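Local coordinates for Asp/Glu-specific dipeptidyl-peptidase (Flavobacterium psychrophilum, PDB 5JXF), which removes dipeptides from the N-terminus of oligopeptides as a serine peptidase with strict specificity for aspartate or glutamate at the P1 position, at residues E88-I96 with L719-H727; F266-V274 with P665-I674. All blocks are in the same frame, centred on the assembly; numbering follows the deposited sequence.

Interaction 1: residues E88-I96 with L719-H727; sequences EVISPKGLI and LINEMKLVH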
loop_
_atom_site.group_PDB
_atom_site.type_symbol
_atom_site.label_atom_id
_atom_site.label_comp_id
_atom_site.label_asym_id
_atom_site.label_seq_id
_atom_site.Cartn_x
_atom_site.Cartn_y
_atom_site.Cartn_z
ATOM N N GLU A 88 -8.852 28.128 14.977
ATOM C CA GLU A 88 -7.890 29.005 15.624
ATOM C C GLU A 88 -7.907 30.385 14.984
ATOM O O GLU A 88 -8.046 30.518 13.775
ATOM C CB GLU A 88 -6.479 28.428 15.585
ATOM C CG GLU A 88 -5.931 28.215 14.190
ATOM C CD GLU A 88 -5.962 26.755 13.793
ATOM O OE1 GLU A 88 -6.872 26.042 14.258
ATOM O OE2 GLU A 88 -5.070 26.323 13.035
ATOM N N VAL A 89 -7.820 31.418 15.817
ATOM C CA VAL A 89 -7.796 32.791 15.322
ATOM C C VAL A 89 -6.412 33.145 14.778
ATOM O O VAL A 89 -5.416 32.995 15.485
ATOM C CB VAL A 89 -8.173 33.794 16.424
ATOM C CG1 VAL A 89 -8.446 35.136 15.792
ATOM C CG2 VAL A 89 -9.406 33.286 17.226
ATOM N N ILE A 90 -6.340 33.623 13.538
ATOM C CA ILE A 90 -5.027 33.888 12.943
ATOM C C ILE A 90 -4.922 35.325 12.441
ATOM O O ILE A 90 -4.041 35.680 11.669
ATOM C CB ILE A 90 -4.712 32.879 11.810
ATOM C CG1 ILE A 90 -5.788 32.864 10.734
ATOM C CG2 ILE A 90 -4.591 31.491 12.371
ATOM C CD1 ILE A 90 -5.268 32.274 9.397
ATOM N N SER A 91 -5.809 36.174 12.944
ATOM C CA SER A 91 -5.801 37.587 12.589
ATOM C C SER A 91 -6.497 38.450 13.607
ATOM O O SER A 91 -7.402 37.980 14.286
ATOM C CB SER A 91 -6.451 37.771 11.210
ATOM O OG SER A 91 -7.603 38.599 11.376
ATOM N N PRO A 92 -6.076 39.722 13.722
ATOM C CA PRO A 92 -6.836 40.536 14.684
ATOM C C PRO A 92 -8.207 40.999 14.190
ATOM O O PRO A 92 -8.783 41.870 14.836
ATOM C CB PRO A 92 -5.921 41.744 14.934
ATOM C CG PRO A 92 -5.057 41.856 13.610
ATOM C CD PRO A 92 -4.847 40.384 13.237
ATOM N N LYS A 93 -8.731 40.453 13.093
ATOM C CA LYS A 93 -10.087 40.831 12.680
ATOM C C LYS A 93 -11.023 39.616 12.553
ATOM O O LYS A 93 -11.944 39.610 11.733
ATOM C CB LYS A 93 -10.036 41.634 11.375
ATOM C CG LYS A 93 -9.492 43.052 11.587
ATOM C CD LYS A 93 -9.775 43.996 10.428
ATOM C CE LYS A 93 -8.955 43.621 9.215
ATOM N NZ LYS A 93 -8.984 44.705 8.185
ATOM N N GLY A 94 -10.780 38.601 13.385
ATOM C CA GLY A 94 -11.658 37.448 13.489
ATOM C C GLY A 94 -11.476 36.324 12.470
ATOM O O GLY A 94 -12.279 35.399 12.414
ATOM N N LEU A 95 -10.442 36.417 11.646
ATOM C CA LEU A 95 -10.130 35.361 10.683
ATOM C C LEU A 95 -9.762 34.128 11.449
ATOM O O LEU A 95 -8.827 34.157 12.249
ATOM C CB LEU A 95 -8.983 35.774 9.763
ATOM C CG LEU A 95 -8.681 34.828 8.597
ATOM C CD1 LEU A 95 -9.946 34.666 7.776
ATOM C CD2 LEU A 95 -7.540 35.369 7.722
ATOM N N ILE A 96 -10.532 33.057 11.249
ATOM C CA ILE A 96 -10.223 31.771 11.876
ATOM C C ILE A 96 -9.941 30.690 10.846
ATOM O O ILE A 96 -10.502 30.668 9.737
ATOM C CB ILE A 96 -11.346 31.237 12.814
ATOM C CG1 ILE A 96 -12.630 30.962 12.044
ATOM C CG2 ILE A 96 -11.611 32.201 13.986
ATOM C CD1 ILE A 96 -13.723 30.439 12.924
ATOM N N LEU A 719 -6.194 38.024 2.330
ATOM C CA LEU A 719 -6.393 37.333 3.597
ATOM C C LEU A 719 -5.064 37.156 4.315
ATOM O O LEU A 719 -5.009 37.163 5.547
ATOM C CB LEU A 719 -7.070 35.989 3.388
ATOM C CG LEU A 719 -8.397 36.095 2.648
ATOM C CD1 LEU A 719 -8.931 34.695 2.366
ATOM C CD2 LEU A 719 -9.405 36.927 3.455
ATOM N N ILE A 720 -3.986 37.026 3.549
ATOM C CA ILE A 720 -2.670 36.876 4.151
ATOM C C ILE A 720 -2.190 38.178 4.782
ATOM O O ILE A 720 -1.578 38.170 5.849
ATOM C CB ILE A 720 -1.636 36.405 3.120
ATOM C CG1 ILE A 720 -2.071 35.060 2.541
ATOM C CG2 ILE A 720 -0.244 36.327 3.748
ATOM C CD1 ILE A 720 -0.980 34.335 1.827
ATOM N N ASN A 721 -2.473 39.294 4.122
ATOM C CA ASN A 721 -2.054 40.602 4.616
ATOM C C ASN A 721 -2.601 40.854 6.017
ATOM O O ASN A 721 -2.048 41.643 6.782
ATOM C CB ASN A 721 -2.505 41.712 3.657
ATOM C CG ASN A 721 -1.767 41.665 2.318
ATOM O OD1 ASN A 721 -0.629 41.199 2.242
ATOM N ND2 ASN A 721 -2.409 42.163 1.264
ATOM N N GLU A 722 -3.681 40.143 6.332
ATOM C CA GLU A 722 -4.369 40.204 7.617
ATOM C C GLU A 722 -3.571 39.484 8.703
ATOM O O GLU A 722 -3.738 39.753 9.883
ATOM C CB GLU A 722 -5.750 39.563 7.472
ATOM C CG GLU A 722 -6.845 40.128 8.291
ATOM C CD GLU A 722 -8.156 39.413 8.016
ATOM O OE1 GLU A 722 -8.529 39.278 6.834
ATOM O OE2 GLU A 722 -8.793 38.957 8.989
ATOM N N MET A 723 -2.709 38.552 8.307
ATOM C CA MET A 723 -2.025 37.738 9.311
ATOM C C MET A 723 -0.706 38.371 9.741
ATOM O O MET A 723 -0.238 39.321 9.137
ATOM C CB MET A 723 -1.782 36.329 8.785
ATOM C CG MET A 723 -3.022 35.635 8.232
ATOM S SD MET A 723 -2.529 34.143 7.343
ATOM C CE MET A 723 -3.888 33.980 6.190
ATOM N N LYS A 724 -0.122 37.858 10.809
ATOM C CA LYS A 724 1.223 38.252 11.174
ATOM C C LYS A 724 2.182 37.095 10.853
ATOM O O LYS A 724 2.262 36.124 11.590
ATOM C CB LYS A 724 1.296 38.637 12.647
ATOM C CG LYS A 724 2.712 38.938 13.126
ATOM C CD LYS A 724 2.698 39.373 14.579
ATOM C CE LYS A 724 4.066 39.824 15.052
ATOM N NZ LYS A 724 3.991 40.316 16.454
ATOM N N LEU A 725 2.884 37.208 9.728
ATOM C CA LEU A 725 3.841 36.198 9.287
ATOM C C LEU A 725 5.157 36.404 10.011
ATOM O O LEU A 725 5.667 37.514 10.042
ATOM C CB LEU A 725 4.029 36.288 7.774
ATOM C CG LEU A 725 2.722 36.183 6.985
ATOM C CD1 LEU A 725 3.001 36.201 5.498
ATOM C CD2 LEU A 725 1.951 34.912 7.370
ATOM N N VAL A 726 5.691 35.361 10.631
ATOM C CA VAL A 726 6.917 35.518 11.423
ATOM C C VAL A 726 7.992 34.483 11.070
ATOM O O VAL A 726 7.700 33.454 10.454
ATOM C CB VAL A 726 6.631 35.420 12.929
ATOM C CG1 VAL A 726 5.818 36.632 13.395
ATOM C CG2 VAL A 726 5.896 34.116 13.266
ATOM N N HIS A 727 9.224 34.763 11.492
ATOM C CA HIS A 727 10.382 33.900 11.230
ATOM C C HIS A 727 11.126 33.491 12.502
ATOM O O HIS A 727 12.226 33.973 12.752
ATOM C CB HIS A 727 11.370 34.606 10.310
ATOM C CG HIS A 727 10.812 34.959 8.970
ATOM N ND1 HIS A 727 10.820 34.083 7.907
ATOM C CD2 HIS A 727 10.268 36.110 8.506
ATOM C CE1 HIS A 727 10.286 34.669 6.851
ATOM N NE2 HIS A 727 9.942 35.899 7.188
HETATM O O HOH W 1 -1.480 35.518 12.120
#
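The loop from Ile90 to Gly94, which joins strands 85-89 and 95-98, closes on Glu722 and Met723 where helix 717-721 ends, a worked example of one acidic side chain gathering up a turn. Extended beyond its CG (chi2 179°), Glu722 lays its carboxylate across the loop. Ser91 OG donates to Glu722 OE2 at 2.7 Å, meeting it on the anti side and 16° out of the carboxylate plane. The same hydroxyl oxygen accepts from Lys93 N at 2.8 Å and nearly in line (167°), forming an ST turn, so Ser91 OG both shapes the loop and hands it to the carboxylate. Glu722 OE2 also forms a salt bridge with Arg242, whose NH1 in addition bonds Lys93 O; Arg242 belongs to strand 239-245, the neighbour of strand 95-98 in the antiparallel sheet. Leu95 CB, at the start of that strand 95-98, comes to 3.3 Å from Glu722 OE2, giving this charged oxygen an apolar flank. Next to the polar group, Ile90 and Met723 run side by side in the same direction, with Ile90 CD1 3.9 Å from Met723 CE. Leu95 CD2 adds a looser touch on that methyl at 4.2 Å, while Met240 packs on both Ile90 and Met723. Beside this pair a water bridges the backbones, donating to Ile90 O at 2.6 Å and accepting from Lys724 N at 3.0 Å.

Interaction 2: residues F266-V274 with P665-I674; sequences FLPVSLDGV and PAVDAQGNLI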
loop_
_atom_site.group_PDB
_atom_site.type_symbol
_atom_site.label_atom_id
_atom_site.label_comp_id
_atom_site.label_asym_id
_atom_site.label_seq_id
_atom_site.Cartn_x
_atom_site.Cartn_y
_atom_site.Cartn_z
ATOM N N PHE A 266 -4.301 36.346 18.839
ATOM C CA PHE A 266 -4.372 35.614 17.596
ATOM C C PHE A 266 -2.997 35.042 17.349
ATOM O O PHE A 266 -2.024 35.555 17.881
ATOM C CB PHE A 266 -4.841 36.502 16.439
ATOM C CG PHE A 266 -3.851 37.544 16.020
ATOM C CD1 PHE A 266 -3.765 38.758 16.694
ATOM C CD2 PHE A 266 -3.012 37.316 14.933
ATOM C CE1 PHE A 266 -2.860 39.718 16.295
ATOM C CE2 PHE A 266 -2.108 38.271 14.529
ATOM C CZ PHE A 266 -2.024 39.474 15.205
ATOM N N LEU A 267 -2.929 33.956 16.580
ATOM C CA LEU A 267 -1.681 33.235 16.412
ATOM C C LEU A 267 -0.933 33.807 15.241
ATOM O O LEU A 267 -1.475 33.888 14.132
ATOM C CB LEU A 267 -1.933 31.730 16.201
ATOM C CG LEU A 267 -2.777 31.036 17.270
ATOM C CD1 LEU A 267 -3.125 29.615 16.845
ATOM C CD2 LEU A 267 -2.041 31.018 18.574
ATOM N N PRO A 268 0.311 34.238 15.477
ATOM C CA PRO A 268 1.142 34.551 14.314
ATOM C C PRO A 268 1.426 33.225 13.583
ATOM O O PRO A 268 1.395 32.177 14.236
ATOM C CB PRO A 268 2.413 35.141 14.922
ATOM C CG PRO A 268 2.105 35.385 16.376
ATOM C CD PRO A 268 1.051 34.379 16.736
ATOM N N VAL A 269 1.660 33.291 12.274
ATOM C CA VAL A 269 1.897 32.125 11.445
ATOM C C VAL A 269 3.355 32.084 11.010
ATOM O O VAL A 269 3.843 33.018 10.382
ATOM C CB VAL A 269 1.001 32.125 10.184
ATOM C CG1 VAL A 269 1.317 30.922 9.330
ATOM C CG2 VAL A 269 -0.475 32.145 10.574
ATOM N N SER A 270 4.041 31.002 11.352
ATOM C CA SER A 270 5.448 30.831 10.996
ATOM C C SER A 270 5.685 30.517 9.507
ATOM O O SER A 270 4.889 29.818 8.891
ATOM C CB SER A 270 6.058 29.718 11.840
ATOM O OG SER A 270 7.367 29.423 11.388
ATOM N N LEU A 271 6.775 31.042 8.942
ATOM C CA LEU A 271 7.184 30.721 7.559
ATOM C C LEU A 271 8.491 29.941 7.525
ATOM O O LEU A 271 9.036 29.715 6.461
ATOM C CB LEU A 271 7.361 31.988 6.717
ATOM C CG LEU A 271 6.172 32.812 6.236
ATOM C CD1 LEU A 271 6.634 34.199 5.797
ATOM C CD2 LEU A 271 5.470 32.121 5.112
ATOM N N ASP A 272 8.990 29.552 8.695
ATOM C CA ASP A 272 10.289 28.910 8.829
ATOM C C ASP A 272 10.150 27.403 8.927
ATOM O O ASP A 272 11.133 26.709 9.163
ATOM C CB ASP A 272 11.037 29.432 10.062
ATOM C CG ASP A 272 11.577 30.846 9.865
ATOM O OD1 ASP A 272 11.288 31.459 8.805
ATOM O OD2 ASP A 272 12.283 31.346 10.775
ATOM N N GLY A 273 8.916 26.919 8.792
ATOM C CA GLY A 273 8.636 25.495 8.731
ATOM C C GLY A 273 8.964 24.630 9.933
ATOM O O GLY A 273 9.263 25.124 11.025
ATOM N N VAL A 274 8.896 23.317 9.713
ATOM C CA VAL A 274 9.133 22.330 10.758
ATOM C C VAL A 274 10.216 21.335 10.371
ATOM O O VAL A 274 10.265 20.876 9.229
ATOM C CB VAL A 274 7.869 21.529 11.080
ATOM C CG1 VAL A 274 6.791 22.432 11.772
ATOM C CG2 VAL A 274 7.308 20.933 9.808
ATOM N N PRO A 665 -4.888 23.930 16.166
ATOM C CA PRO A 665 -3.614 24.529 15.785
ATOM C C PRO A 665 -2.456 23.709 16.307
ATOM O O PRO A 665 -2.508 23.257 17.436
ATOM C CB PRO A 665 -3.652 25.905 16.469
ATOM C CG PRO A 665 -4.516 25.685 17.699
ATOM C CD PRO A 665 -5.566 24.688 17.245
ATOM N N ALA A 666 -1.417 23.520 15.504
ATOM C CA ALA A 666 -0.166 23.062 16.071
ATOM C C ALA A 666 0.766 24.262 16.151
ATOM O O ALA A 666 0.999 24.953 15.153
ATOM C CB ALA A 666 0.457 21.905 15.233
ATOM N N VAL A 667 1.274 24.522 17.352
ATOM C CA VAL A 667 2.177 25.631 17.559
ATOM C C VAL A 667 3.553 25.160 17.970
ATOM O O VAL A 667 3.715 24.108 18.588
ATOM C CB VAL A 667 1.642 26.620 18.640
ATOM C CG1 VAL A 667 0.310 27.185 18.185
ATOM C CG2 VAL A 667 1.538 25.933 19.998
ATOM N N ASP A 668 4.545 25.971 17.632
ATOM C CA ASP A 668 5.945 25.658 17.909
ATOM C C ASP A 668 6.315 26.085 19.333
ATOM O O ASP A 668 5.434 26.442 20.151
ATOM C CB ASP A 668 6.853 26.354 16.868
ATOM C CG ASP A 668 6.802 27.919 16.962
ATOM O OD1 ASP A 668 6.247 28.461 17.934
ATOM O OD2 ASP A 668 7.311 28.614 16.058
ATOM N N ALA A 669 7.617 26.097 19.607
ATOM C CA ALA A 669 8.132 26.413 20.937
ATOM C C ALA A 669 7.784 27.825 21.408
ATOM O O ALA A 669 7.649 28.053 22.617
ATOM C CB ALA A 669 9.644 26.219 20.973
ATOM N N GLN A 670 7.657 28.766 20.474
ATOM C CA GLN A 670 7.353 30.156 20.830
ATOM C C GLN A 670 5.869 30.480 20.730
ATOM O O GLN A 670 5.469 31.616 20.966
ATOM C CB GLN A 670 8.132 31.136 19.944
ATOM C CG GLN A 670 9.642 31.105 20.125
ATOM C CD GLN A 670 10.316 30.048 19.252
ATOM O OE1 GLN A 670 9.653 29.335 18.484
ATOM N NE2 GLN A 670 11.641 29.948 19.360
ATOM N N GLY A 671 5.044 29.499 20.372
ATOM C CA GLY A 671 3.615 29.747 20.279
ATOM C C GLY A 671 3.128 30.238 18.925
ATOM O O GLY A 671 1.994 30.715 18.797
ATOM N N ASN A 672 3.984 30.101 17.913
ATOM C CA ASN A 672 3.630 30.371 16.523
ATOM C C ASN A 672 2.969 29.190 15.841
ATOM O O ASN A 672 3.377 28.043 16.038
ATOM C CB ASN A 672 4.883 30.769 15.727
ATOM C CG ASN A 672 5.674 31.867 16.411
ATOM O OD1 ASN A 672 5.244 33.020 16.455
ATOM N ND2 ASN A 672 6.821 31.510 16.973
ATOM N N LEU A 673 1.967 29.479 15.018
ATOM C CA LEU A 673 1.280 28.450 14.257
ATOM C C LEU A 673 2.189 27.846 13.191
ATOM O O LEU A 673 2.660 28.563 12.316
ATOM C CB LEU A 673 0.036 29.009 13.579
ATOM C CG LEU A 673 -0.850 27.907 12.988
ATOM C CD1 LEU A 673 -1.353 27.032 14.117
ATOM C CD2 LEU A 673 -2.004 28.472 12.161
ATOM N N ILE A 674 2.402 26.532 13.254
ATOM C CA ILE A 674 3.223 25.822 12.260
ATOM C C ILE A 674 2.467 24.702 11.517
ATOM O O ILE A 674 2.879 24.268 10.433
ATOM C CB ILE A 674 4.460 25.191 12.906
ATOM C CG1 ILE A 674 4.079 24.514 14.227
ATOM C CG2 ILE A 674 5.542 26.220 13.098
ATOM C CD1 ILE A 674 5.169 23.599 14.790
#
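Pro268, Val269 and Ser270 run parallel to the start of strand 673-680 and join it through a single bridge, Val269 opposite Leu673. Leu673 supplies both of its backbone polar atoms: its N donates to Pro268 O at 2.9 Å in the carbonyl plane, and its O accepts at 3.0 Å from Ser270 N, lying 19° off the plane of the Leu673 carbonyl. Side chains close the two ends. Leu267 CD1 rests on Pro665 CB at 3.8 Å and, at about a right angle, against Leu673 CD1 at 4.2 Å. Beyond the bridge, Ile674 CD1 meets Val274 CG1 at 3.6 Å. Ile674 CG1 stands between the backbone N and carbonyl carbon (chi1 44°), which leaves CG2 to pack on Ser270 CB. Ser270 OG accepts from Asp272 N in an ST turn, and the chain then passes through Gly273 at positive phi before Val274 faces Ile674.

A second shell fixes the other partner. A type I turn from Asp668 to Gly671 links strands 665-667 and 673-680, a hairpin in the large antiparallel sheet. Asp668 OD1 takes Asn672 N from above its carboxylate plane at 2.8 Å, and Asp668 OD2, close to the amide plane of Asn672, uses its syn lone pair for Asn672 ND2 at 3.1 Å. Held in this way, Asn672 turns OD1 to the Pro268 ring. The bridge is thus satisfied by backbone atoms alone, while the Asp668 carboxylate takes the amide N-H groups of Asn672 across the base of the turn, so that what the side chains carry across to 266-274 is largely apolar.

Interactions 1 and 2, with centres 12 Å apart, are joined at both ends. Val89 O and Leu267 N, 2.9 Å apart, probably share a hydrogen bond beside the hairpin of 88-96, and His727 ND1 and Asp272 OD1, at 2.8 Å, probably do so near the C-terminus. Between them strand 725-726 lies parallel to 269-270, so the C-terminal part of segment 719-727 borders segment 266-274, and interaction 2 is nested within the loop that interaction 1 closes. Interaction 1 is remote from the catalytic centre. Interaction 2 comes nearer: the side chain of Pro665 is about 10 Å from that of Ser662, the charge-relay serine by similarity, and about 11 Å from the bound aspartic acid.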